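Local coordinates for protein histone-lysine N-methyltransferase, H3 lysine-9 specific SUVH4 (Arabidopsis thaliana, PDB 4QEO) that writes the repressive H3K9 methyl mark on histone H3 and binds methylated DNA through its SRA domain, at residues Pro61-Gly66 with Cys76-His81; Ser109-Gly114 with Arg180-Asp185; Asp124-Thr129 with Gly186-Glu191; Leu153-Cys158 with Val163-Thr168. All blocks are in the same frame, centred on the assembly; numbering follows the deposited sequence.

Contact 1: residues Pro61-Gly66 with Cys76-His81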
# COMPACT_ATOMS: atom_id res chain seq x y z
N PRO A 61 2.33 17.38 7.69
CA PRO A 61 3.54 17.07 6.93
C PRO A 61 3.55 15.61 6.53
O PRO A 61 3.28 14.71 7.35
CB PRO A 61 4.67 17.38 7.92
CG PRO A 61 4.07 18.47 8.81
CD PRO A 61 2.62 18.06 8.97
N GLY A 62 3.81 15.36 5.25
CA GLY A 62 3.92 14.01 4.74
C GLY A 62 2.59 13.45 4.26
O GLY A 62 2.54 12.36 3.72
N ILE A 63 1.50 14.20 4.46
CA ILE A 63 0.21 13.82 3.90
C ILE A 63 -0.20 14.85 2.87
O ILE A 63 -0.73 15.93 3.22
CB ILE A 63 -0.88 13.66 4.98
CG1 ILE A 63 -0.44 12.60 5.99
CG2 ILE A 63 -2.23 13.29 4.33
CD1 ILE A 63 -1.40 12.37 7.14
N ASP A 64 0.07 14.54 1.61
CA ASP A 64 -0.13 15.48 0.53
C ASP A 64 -1.58 15.45 0.11
O ASP A 64 -2.28 14.45 0.30
CB ASP A 64 0.71 15.10 -0.70
CG ASP A 64 2.21 15.08 -0.42
OD1 ASP A 64 2.70 15.87 0.41
OD2 ASP A 64 2.89 14.26 -1.07
N VAL A 65 -2.03 16.55 -0.46
CA VAL A 65 -3.33 16.57 -1.10
C VAL A 65 -3.38 15.47 -2.16
O VAL A 65 -2.46 15.31 -2.98
CB VAL A 65 -3.62 17.95 -1.73
CG1 VAL A 65 -4.96 17.95 -2.46
CG2 VAL A 65 -3.61 19.02 -0.65
N GLY A 66 -4.46 14.69 -2.12
CA GLY A 66 -4.59 13.50 -2.95
C GLY A 66 -4.29 12.20 -2.22
O GLY A 66 -4.53 11.11 -2.75
N CYS A 76 -7.21 7.34 11.62
CA CYS A 76 -6.95 7.40 13.06
C CYS A 76 -5.49 7.08 13.41
O CYS A 76 -4.89 7.74 14.27
CB CYS A 76 -7.85 6.43 13.83
SG CYS A 76 -9.63 6.73 13.60
N ALA A 77 -4.93 6.06 12.75
CA ALA A 77 -3.58 5.60 13.09
C ALA A 77 -2.55 6.69 12.85
O ALA A 77 -1.59 6.81 13.60
CB ALA A 77 -3.23 4.30 12.32
N VAL A 78 -2.73 7.50 11.80
CA VAL A 78 -1.78 8.60 11.60
C VAL A 78 -2.09 9.86 12.43
O VAL A 78 -1.22 10.72 12.64
CB VAL A 78 -1.62 8.97 10.12
CG1 VAL A 78 -1.10 7.77 9.35
CG2 VAL A 78 -2.91 9.41 9.55
N GLY A 79 -3.31 9.97 12.92
CA GLY A 79 -3.70 11.16 13.66
C GLY A 79 -4.33 12.23 12.77
O GLY A 79 -4.53 13.36 13.21
N PHE A 80 -4.63 11.84 11.53
CA PHE A 80 -5.25 12.72 10.51
C PHE A 80 -6.73 13.01 10.82
O PHE A 80 -7.21 14.14 10.64
CB PHE A 80 -5.11 12.04 9.13
CG PHE A 80 -5.74 12.80 7.98
CD1 PHE A 80 -7.07 12.60 7.64
CD2 PHE A 80 -4.98 13.69 7.22
CE1 PHE A 80 -7.65 13.29 6.57
CE2 PHE A 80 -5.54 14.38 6.14
CZ PHE A 80 -6.88 14.19 5.82
N HIS A 81 -7.44 11.98 11.24
CA HIS A 81 -8.84 12.11 11.67
C HIS A 81 -9.05 11.10 12.79
O HIS A 81 -8.94 9.89 12.58
CB HIS A 81 -9.79 11.86 10.49
CG HIS A 81 -11.20 12.30 10.73
ND1 HIS A 81 -11.70 13.51 10.27
CD2 HIS A 81 -12.24 11.69 11.36
CE1 HIS A 81 -12.97 13.62 10.61
NE2 HIS A 81 -13.32 12.53 11.27
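Ile63 lays its two carbon branches against the ring of Phe80, a buried apolar contact in the SRA domain between the loop ahead of strand 68-69 and the end of helix 72-78. The two side chains cross obliquely. At the tip of the longer branch, Ile63 CD1 lies 3.8 Å from Phe80 CD2, and the shorter branch adds a second touch where Ile63 CG2 comes to 3.9 Å from Phe80 CE2. With CG2 anti to the backbone N and CG1 beside it (chi1 -59°), both branches can press on the same side of the ring. The isoleucine also touches Val14 of helix 10-30, while Phe80 meets Tyr184 edge-to-face and makes a cation-pi contact with Arg166, so the ring joins the helical layer to the sheet. Replacing Ile63 by alanine would probably leave the CD2-CE2 side of the Phe80 ring without its apolar neighbour and deprive Val78 of a partner. The helix ends at Val78; Gly79 then takes positive phi (92°), and Phe80 follows with its CB directed at the loop. Just before that turn, Val78 CG2 closes the cluster at 4.1 Å from Ile63 CD1.

Contact 2: residues Ser109-Gly114 with Arg180-Asp185. With nucleotides of chain B.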
# COMPACT_ATOMS: atom_id res chain seq x y z
N SER A 109 -10.96 18.73 10.49
CA SER A 109 -11.05 17.67 9.47
C SER A 109 -12.48 17.13 9.38
O SER A 109 -13.10 16.82 10.41
CB SER A 109 -10.06 16.53 9.79
OG SER A 109 -10.19 15.45 8.87
N ILE A 110 -13.00 17.05 8.16
CA ILE A 110 -14.30 16.41 7.97
C ILE A 110 -14.22 15.30 6.94
O ILE A 110 -13.35 15.29 6.09
CB ILE A 110 -15.42 17.42 7.54
CG1 ILE A 110 -15.10 18.00 6.15
CG2 ILE A 110 -15.54 18.53 8.58
CD1 ILE A 110 -16.23 18.80 5.55
N VAL A 111 -15.16 14.36 7.02
CA VAL A 111 -15.21 13.29 6.04
C VAL A 111 -16.57 13.29 5.36
O VAL A 111 -17.61 13.28 6.02
CB VAL A 111 -15.00 11.91 6.73
CG1 VAL A 111 -15.12 10.79 5.71
CG2 VAL A 111 -13.65 11.87 7.45
N MET A 112 -16.57 13.30 4.02
CA MET A 112 -17.82 13.21 3.27
C MET A 112 -17.94 11.82 2.67
O MET A 112 -17.15 11.43 1.81
CB MET A 112 -17.83 14.24 2.12
CG MET A 112 -17.36 15.64 2.46
SD MET A 112 -17.07 16.67 0.97
CE MET A 112 -18.54 16.29 0.01
N SER A 113 -18.93 11.06 3.12
CA SER A 113 -19.02 9.67 2.70
C SER A 113 -20.40 9.39 2.16
O SER A 113 -20.77 8.24 1.97
CB SER A 113 -18.74 8.75 3.89
OG SER A 113 -17.35 8.80 4.18
N GLY A 114 -21.15 10.46 1.92
CA GLY A 114 -22.46 10.35 1.29
C GLY A 114 -23.50 9.72 2.19
O GLY A 114 -24.46 9.11 1.72
N ARG A 180 -13.68 0.31 -0.25
CA ARG A 180 -13.73 1.75 -0.11
C ARG A 180 -12.37 2.41 0.10
O ARG A 180 -11.48 1.84 0.66
CB ARG A 180 -14.67 2.13 1.01
CG ARG A 180 -15.31 3.47 0.75
CD ARG A 180 -16.79 3.52 1.06
NE ARG A 180 -16.91 4.31 2.24
CZ ARG A 180 -18.02 4.55 2.89
NH1 ARG A 180 -19.16 4.07 2.44
NH2 ARG A 180 -17.97 5.27 3.96
N VAL A 181 -12.23 3.63 -0.40
CA VAL A 181 -11.03 4.39 -0.22
C VAL A 181 -11.39 5.83 0.14
O VAL A 181 -12.41 6.31 -0.27
CB VAL A 181 -10.18 4.31 -1.48
CG1 VAL A 181 -10.80 5.08 -2.60
CG2 VAL A 181 -8.81 4.83 -1.23
N TYR A 182 -10.54 6.48 0.91
CA TYR A 182 -10.79 7.84 1.36
C TYR A 182 -9.68 8.73 0.82
O TYR A 182 -8.51 8.48 1.08
CB TYR A 182 -10.83 7.88 2.88
CG TYR A 182 -12.00 7.11 3.44
CD1 TYR A 182 -11.87 5.76 3.78
CD2 TYR A 182 -13.24 7.71 3.61
CE1 TYR A 182 -12.96 5.03 4.28
CE2 TYR A 182 -14.33 7.00 4.11
CZ TYR A 182 -14.19 5.66 4.44
OH TYR A 182 -15.28 4.95 4.93
N THR A 183 -10.01 9.76 0.04
CA THR A 183 -8.96 10.62 -0.47
C THR A 183 -9.01 11.96 0.23
O THR A 183 -10.07 12.60 0.30
CB THR A 183 -9.09 10.86 -1.99
OG1 THR A 183 -10.31 11.56 -2.25
CG2 THR A 183 -9.09 9.52 -2.73
N TYR A 184 -7.87 12.37 0.77
CA TYR A 184 -7.74 13.73 1.28
C TYR A 184 -7.71 14.70 0.10
O TYR A 184 -6.81 14.64 -0.74
CB TYR A 184 -6.45 13.86 2.10
CG TYR A 184 -6.12 15.29 2.46
CD1 TYR A 184 -7.09 16.13 3.01
CD2 TYR A 184 -4.84 15.81 2.25
CE1 TYR A 184 -6.80 17.45 3.33
CE2 TYR A 184 -4.55 17.12 2.56
CZ TYR A 184 -5.53 17.93 3.10
OH TYR A 184 -5.23 19.25 3.41
N ASP A 185 -8.68 15.61 0.05
CA ASP A 185 -8.85 16.45 -1.12
C ASP A 185 -8.41 17.90 -0.93
O ASP A 185 -8.65 18.75 -1.80
CB ASP A 185 -10.32 16.39 -1.59
CG ASP A 185 -10.68 15.04 -2.19
OD1 ASP A 185 -9.76 14.26 -2.54
OD2 ASP A 185 -11.89 14.76 -2.33
P DA B 8 -18.36 6.99 7.13
OP1 DA B 8 -17.37 7.94 6.72
OP2 DA B 8 -18.75 5.96 6.23
O5' DA B 8 -17.68 6.33 8.39
C5' DA B 8 -18.20 5.13 8.94
C4' DA B 8 -17.08 4.15 9.17
O4' DA B 8 -17.49 3.23 10.19
C3' DA B 8 -16.77 3.28 7.97
O3' DA B 8 -15.42 2.84 8.04
C2' DA B 8 -17.81 2.19 8.08
C1' DA B 8 -18.09 2.10 9.58
N9 DA B 8 -19.49 2.07 9.99
C8 DA B 8 -20.57 2.70 9.42
N7 DA B 8 -21.69 2.51 10.07
C5 DA B 8 -21.32 1.72 11.15
C6 DA B 8 -22.05 1.17 12.21
N6 DA B 8 -23.36 1.35 12.39
N1 DA B 8 -21.38 0.43 13.12
C2 DA B 8 -20.07 0.25 12.94
N3 DA B 8 -19.27 0.71 11.99
C4 DA B 8 -19.97 1.45 11.11
N1 5CM B 7 -20.96 11.75 7.31
C2 5CM B 7 -21.34 12.23 6.05
N3 5CM B 7 -21.78 13.47 5.86
C4 5CM B 7 -21.89 14.30 6.86
C5 5CM B 7 -21.51 13.83 8.19
C5A 5CM B 7 -21.63 14.74 9.34
C6 5CM B 7 -21.07 12.54 8.35
O2 5CM B 7 -21.24 11.54 5.08
N4 5CM B 7 -22.32 15.52 6.71
C1' 5CM B 7 -20.57 10.37 7.45
C2' 5CM B 7 -19.34 9.97 8.26
C3' 5CM B 7 -19.73 8.58 8.70
C4' 5CM B 7 -21.19 8.75 9.03
O4' 5CM B 7 -21.64 9.75 8.14
O3' 5CM B 7 -19.65 7.66 7.62
C5' 5CM B 7 -21.51 9.08 10.49
O5' 5CM B 7 -20.87 10.20 11.04
P 5CM B 7 -21.47 11.06 12.20
OP1 5CM B 7 -20.71 12.26 12.27
OP2 5CM B 7 -22.88 11.10 12.08
P DT B 9 -14.65 2.09 6.92
OP1 DT B 9 -13.26 2.20 7.17
OP2 DT B 9 -15.19 2.49 5.66
O5' DT B 9 -15.09 0.59 7.19
C5' DT B 9 -14.58 -0.13 8.31
C4' DT B 9 -15.34 -1.41 8.53
O4' DT B 9 -16.64 -1.14 9.04
C3' DT B 9 -15.57 -2.28 7.30
O3' DT B 9 -14.59 -3.30 7.25
C2' DT B 9 -16.95 -2.88 7.52
C1' DT B 9 -17.43 -2.28 8.82
N1 DT B 9 -18.82 -1.85 8.85
C2 DT B 9 -19.63 -2.28 9.87
O2 DT B 9 -19.26 -3.06 10.72
N3 DT B 9 -20.90 -1.78 9.84
C4 DT B 9 -21.43 -0.90 8.92
O4 DT B 9 -22.58 -0.52 9.04
C5 DT B 9 -20.52 -0.46 7.90
C7 DT B 9 -21.00 0.49 6.85
C6 DT B 9 -19.27 -0.94 7.92
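Ser113 and Tyr182 meet at the edge of the tyrosine ring, where Ser113 OG lies near the ring plane, 3.5 Å from Tyr182 CE2. At this tighter end both sides are bonded to DNA. Ser113 OG donates to OP1 of DA8 of chain B over 2.7 Å, and Arg180 NH2 approaches OP2 of the same phosphate from the edge of its guanidinium, in a bond so short that its exact length is doubtful. Tyr182 OH gives its proton to OP2 of DT9 of chain B at 2.6 Å. The same hydroxyl oxygen, Tyr182 OH, accepts from Arg180 NH2 at 2.9 Å. In this SRA domain, the loop just after strand 106-112, together with strand 180-197, thus lines a phosphate-binding surface, and Ser113 N reaches O2 of the flipped-out 5-methylcytosine, 5CM7 of chain B, at 3.1 Å. A phenylalanine in place of Tyr182 would probably leave the DT9 phosphate without this donor and the Arg180 guanidinium freer to turn. Deeper in the domain the fit is looser: Val111 crosses Tyr182 at about a right angle, and Val111 CG1 comes no nearer to the ring than 4.2 Å, at CD2. Arg72 of helix 72-78 touches both of these side chains.

Contact 3: residues Asp124-Thr129 with Gly186-Glu191. With nucleotides of chain B.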
# COMPACT_ATOMS: atom_id res chain seq x y z
N ASP A 124 -15.22 21.63 -5.93
CA ASP A 124 -14.64 22.83 -5.35
C ASP A 124 -15.60 23.47 -4.35
O ASP A 124 -15.23 24.19 -3.51
CB ASP A 124 -14.27 23.83 -6.42
CG ASP A 124 -12.90 23.58 -7.01
OD1 ASP A 124 -12.29 22.54 -6.80
OD2 ASP A 124 -12.44 24.46 -7.72
N THR A 125 -16.87 23.19 -4.52
CA THR A 125 -17.88 23.70 -3.61
C THR A 125 -18.65 22.55 -2.99
O THR A 125 -19.01 21.65 -3.69
CB THR A 125 -18.87 24.64 -4.34
OG1 THR A 125 -18.19 25.79 -4.80
CG2 THR A 125 -19.96 25.06 -3.41
N VAL A 126 -18.88 22.60 -1.68
CA VAL A 126 -19.59 21.53 -0.99
C VAL A 126 -20.61 22.14 -0.03
O VAL A 126 -20.36 23.18 0.56
CB VAL A 126 -18.59 20.65 -0.19
CG1 VAL A 126 -19.31 19.69 0.74
CG2 VAL A 126 -17.69 19.86 -1.15
N THR A 127 -21.78 21.50 0.10
CA THR A 127 -22.70 21.84 1.17
C THR A 127 -22.73 20.64 2.11
O THR A 127 -23.28 19.60 1.78
CB THR A 127 -24.11 22.15 0.62
OG1 THR A 127 -24.01 23.19 -0.35
CG2 THR A 127 -25.04 22.66 1.76
N TYR A 128 -22.08 20.79 3.25
CA TYR A 128 -21.86 19.68 4.18
C TYR A 128 -22.83 19.79 5.35
O TYR A 128 -22.91 20.84 6.01
CB TYR A 128 -20.42 19.75 4.70
CG TYR A 128 -19.98 18.54 5.50
CD1 TYR A 128 -19.70 17.34 4.88
CD2 TYR A 128 -19.82 18.63 6.88
CE1 TYR A 128 -19.26 16.23 5.64
CE2 TYR A 128 -19.38 17.55 7.62
CZ TYR A 128 -19.11 16.35 7.00
OH TYR A 128 -18.67 15.29 7.75
N THR A 129 -23.60 18.73 5.59
CA THR A 129 -24.53 18.75 6.69
C THR A 129 -23.79 18.62 8.01
O THR A 129 -22.83 17.86 8.11
CB THR A 129 -25.55 17.62 6.58
OG1 THR A 129 -26.00 17.55 5.22
CG2 THR A 129 -26.76 17.86 7.51
N GLY A 186 -7.75 18.18 0.19
CA GLY A 186 -7.22 19.51 0.43
C GLY A 186 -7.97 20.33 1.46
O GLY A 186 -8.95 19.86 2.07
N LEU A 187 -7.54 21.58 1.65
CA LEU A 187 -8.18 22.45 2.61
C LEU A 187 -9.37 23.22 1.99
O LEU A 187 -9.31 23.63 0.83
CB LEU A 187 -7.14 23.44 3.15
CG LEU A 187 -5.92 22.77 3.79
CD1 LEU A 187 -4.85 23.79 4.05
CD2 LEU A 187 -6.36 22.14 5.12
N TYR A 188 -10.42 23.40 2.78
CA TYR A 188 -11.58 24.21 2.39
C TYR A 188 -11.85 25.21 3.50
O TYR A 188 -11.64 24.92 4.68
CB TYR A 188 -12.84 23.33 2.22
CG TYR A 188 -12.89 22.44 0.99
CD1 TYR A 188 -11.95 21.43 0.78
CD2 TYR A 188 -13.92 22.57 0.05
CE1 TYR A 188 -12.01 20.59 -0.34
CE2 TYR A 188 -13.99 21.73 -1.07
CZ TYR A 188 -13.04 20.76 -1.26
OH TYR A 188 -13.11 19.94 -2.38
N LYS A 189 -12.35 26.39 3.14
CA LYS A 189 -12.89 27.28 4.13
C LYS A 189 -14.37 27.01 4.32
O LYS A 189 -15.03 26.53 3.41
CB LYS A 189 -12.70 28.75 3.70
CG LYS A 189 -13.49 29.19 2.45
CD LYS A 189 -13.49 30.76 2.34
CE LYS A 189 -14.33 31.32 1.17
NZ LYS A 189 -14.35 32.85 1.13
N VAL A 190 -14.88 27.33 5.51
CA VAL A 190 -16.32 27.40 5.71
C VAL A 190 -16.75 28.82 5.36
O VAL A 190 -16.47 29.78 6.07
CB VAL A 190 -16.69 27.06 7.16
CG1 VAL A 190 -18.22 26.93 7.30
CG2 VAL A 190 -16.00 25.78 7.57
N GLU A 191 -17.42 28.93 4.22
CA GLU A 191 -17.83 30.22 3.67
C GLU A 191 -19.00 30.73 4.46
O GLU A 191 -19.06 31.90 4.85
CB GLU A 191 -18.25 30.05 2.22
CG GLU A 191 -19.04 31.22 1.67
CD GLU A 191 -18.33 31.88 0.53
OE1 GLU A 191 -17.30 32.54 0.78
OE2 GLU A 191 -18.78 31.70 -0.62
N1 5CM B 7 -20.96 11.75 7.31
C2 5CM B 7 -21.34 12.23 6.05
N3 5CM B 7 -21.78 13.47 5.86
C4 5CM B 7 -21.89 14.30 6.86
C5 5CM B 7 -21.51 13.83 8.19
C5A 5CM B 7 -21.63 14.74 9.34
C6 5CM B 7 -21.07 12.54 8.35
O2 5CM B 7 -21.24 11.54 5.08
N4 5CM B 7 -22.32 15.52 6.71
C1' 5CM B 7 -20.57 10.37 7.45
C2' 5CM B 7 -19.34 9.97 8.26
C3' 5CM B 7 -19.73 8.58 8.70
C4' 5CM B 7 -21.19 8.75 9.03
O4' 5CM B 7 -21.64 9.75 8.14
O3' 5CM B 7 -19.65 7.66 7.62
C5' 5CM B 7 -21.51 9.08 10.49
O5' 5CM B 7 -20.87 10.20 11.04
P 5CM B 7 -21.47 11.06 12.20
OP1 5CM B 7 -20.71 12.26 12.27
OP2 5CM B 7 -22.88 11.10 12.08
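Tyr188 sets the CE2 corner of its ring against Asp124 and Val126, obliquely, joining two strands of the curled SRA sheet that are not direct neighbours: strand 203-211 pairs with both. From CB, which leaves the backbone toward the other segment, CG is set anti to the carbonyl carbon (chi1 -73°), and the ring extends toward the start of strand 125-129. On one side CD1 packs against Val167 of strand 165-172. On the other, CD2 lies 4.1 Å from Asp124 O, and the next atom, Tyr188 CE2, comes to 3.7 Å from that oxygen. CE2 also meets the valine: Val126 CG2 stands 4.1 Å from Tyr188 CE2, the two side chains crossing at about a right angle. At the tip, Tyr188 OH is hydrogen-bonded to Ala123 O and to Arg169 NH1, so the buried hydroxyl is tied to the turn just before the strand and to strand 165-172. Farther along strand 125-129 the chain reaches the methylated base. Tyr128 lies with one ring face under the exocyclic amine of 5CM7 of chain B, N4 sitting 3.2 Å above the ring plane and offset toward the rim. The same amine donates to the backbone of the next residue, with N4 of 5CM7 of chain B at 2.8 Å from Thr129 O and an N-H...O angle of 146°.

Contact 4: residues Leu153-Cys158 with Val163-Thr168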
# COMPACT_ATOMS: atom_id res chain seq x y z
N LEU A 153 -20.86 23.50 16.15
CA LEU A 153 -20.28 24.68 16.77
C LEU A 153 -18.83 24.89 16.29
O LEU A 153 -18.41 26.02 16.00
CB LEU A 153 -20.36 24.55 18.30
CG LEU A 153 -19.75 25.71 19.10
CD1 LEU A 153 -20.45 27.06 18.78
CD2 LEU A 153 -19.79 25.39 20.61
N ALA A 154 -18.09 23.79 16.16
CA ALA A 154 -16.69 23.83 15.74
C ALA A 154 -16.54 24.39 14.32
O ALA A 154 -15.67 25.25 14.05
CB ALA A 154 -16.06 22.41 15.85
N LEU A 155 -17.38 23.90 13.41
CA LEU A 155 -17.42 24.42 12.03
C LEU A 155 -17.87 25.88 12.00
O LEU A 155 -17.37 26.69 11.20
CB LEU A 155 -18.34 23.57 11.15
CG LEU A 155 -17.78 22.18 10.79
CD1 LEU A 155 -18.87 21.33 10.14
CD2 LEU A 155 -16.60 22.35 9.85
N LYS A 156 -18.82 26.22 12.87
CA LYS A 156 -19.22 27.64 12.96
C LYS A 156 -18.04 28.53 13.34
O LYS A 156 -17.84 29.61 12.77
CB LYS A 156 -20.38 27.79 13.97
CG LYS A 156 -20.48 29.15 14.69
CD LYS A 156 -21.67 29.13 15.70
CE LYS A 156 -21.65 30.29 16.72
NZ LYS A 156 -21.94 31.59 16.08
N HIS A 157 -17.23 28.07 14.29
CA HIS A 157 -16.08 28.88 14.70
C HIS A 157 -15.04 28.96 13.57
O HIS A 157 -14.38 29.98 13.40
CB HIS A 157 -15.45 28.34 16.00
CG HIS A 157 -16.31 28.57 17.22
ND1 HIS A 157 -16.26 27.75 18.33
CD2 HIS A 157 -17.25 29.51 17.48
CE1 HIS A 157 -17.11 28.20 19.24
NE2 HIS A 157 -17.73 29.26 18.74
N CYS A 158 -14.90 27.87 12.81
CA CYS A 158 -14.02 27.91 11.65
C CYS A 158 -14.42 29.02 10.68
O CYS A 158 -13.56 29.79 10.20
CB CYS A 158 -14.02 26.57 10.91
SG CYS A 158 -13.15 25.25 11.75
N VAL A 163 -10.63 29.73 9.65
CA VAL A 163 -9.78 28.55 9.86
C VAL A 163 -10.18 27.45 8.89
O VAL A 163 -11.34 27.04 8.87
CB VAL A 163 -9.93 28.03 11.31
CG1 VAL A 163 -9.20 26.67 11.51
CG2 VAL A 163 -9.42 29.06 12.28
N PRO A 164 -9.23 26.97 8.08
CA PRO A 164 -9.57 25.97 7.07
C PRO A 164 -9.73 24.58 7.67
O PRO A 164 -9.18 24.27 8.74
CB PRO A 164 -8.35 25.97 6.15
CG PRO A 164 -7.24 26.40 7.00
CD PRO A 164 -7.81 27.35 8.01
N VAL A 165 -10.47 23.76 6.95
CA VAL A 165 -10.77 22.40 7.38
C VAL A 165 -10.25 21.46 6.29
O VAL A 165 -10.40 21.76 5.10
CB VAL A 165 -12.32 22.26 7.57
CG1 VAL A 165 -12.72 20.86 7.77
CG2 VAL A 165 -12.78 23.07 8.79
N ARG A 166 -9.62 20.35 6.70
CA ARG A 166 -9.28 19.29 5.76
C ARG A 166 -10.54 18.57 5.36
O ARG A 166 -11.40 18.31 6.20
CB ARG A 166 -8.29 18.27 6.39
CG ARG A 166 -6.93 18.88 6.74
CD ARG A 166 -5.92 17.77 7.17
NE ARG A 166 -6.29 17.13 8.43
CZ ARG A 166 -6.16 17.70 9.63
NH1 ARG A 166 -5.67 18.93 9.73
NH2 ARG A 166 -6.51 17.03 10.73
N VAL A 167 -10.66 18.25 4.08
CA VAL A 167 -11.85 17.58 3.57
C VAL A 167 -11.41 16.28 2.88
O VAL A 167 -10.51 16.28 2.03
CB VAL A 167 -12.65 18.48 2.59
CG1 VAL A 167 -13.75 17.67 1.93
CG2 VAL A 167 -13.20 19.70 3.32
N THR A 168 -12.04 15.19 3.28
CA THR A 168 -11.72 13.86 2.77
C THR A 168 -12.99 13.20 2.27
O THR A 168 -14.03 13.25 2.94
CB THR A 168 -11.08 13.00 3.89
OG1 THR A 168 -9.84 13.61 4.28
CG2 THR A 168 -10.83 11.55 3.41
O HOH W 1 -13.13 28.44 7.31
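A chi1 of -73° places the sulfur of Cys158 anti to the carbonyl carbon, and a chi1 of 170° in Val165 sets CG2 anti to its own carbonyl carbon; the two groups then meet, with Cys158 SG 3.7 Å from Val165 CG2. The same methyl receives Leu155 from one helical turn earlier, Leu155 CD2 lying 4.0 Å from Val165 CG2 and the side chains crossing at about a right angle. Val165 CG2 thus touches both a thiol and a leucine branch, which reach it from directions roughly at right angles, all buried. Nearer the chain reversal the contact becomes polar. Val163 N donates to Cys158 O over 3.0 Å. A water lies 2.8 Å from Val163 O and is more weakly placed near Cys158 O. Cys158 CB lies 3.4 Å from the carbonyl oxygen Val163 O. Leu155 and Cys158 both also touch Ala107 of strand 106-112, which extends the apolar layer to the neighbouring strand. Helix 151-161 therefore covers one face of the curled sheet, and the chain returns directly from it into strand 165-172, as a helix packed on the beta core of the SRA fold.

All four contacts lie within the SRA domain, away from the zinc and S-adenosylhomocysteine sites of the catalytic part; contacts 3 and 4 are closest, their centres about 9 Å apart. Contacts 2 and 3 share strand 180-197, centres about 12 Å apart; together they bring strands 106-112 and 125-129 to 5CM7 of chain B, linked by a probable hydrogen bond from Tyr128 OH to Val111 O (2.9 Å). Strand 165-172 of contact 4 pairs with strand 180-197 through Val165 N and Tyr188 O at 2.8 Å. Contact 1 attaches to this sheet where His81 ND1 meets Ser109 OG (2.8 Å). Contacts 1 and 4 stand back from the DNA, nearest atoms about 7 Å away.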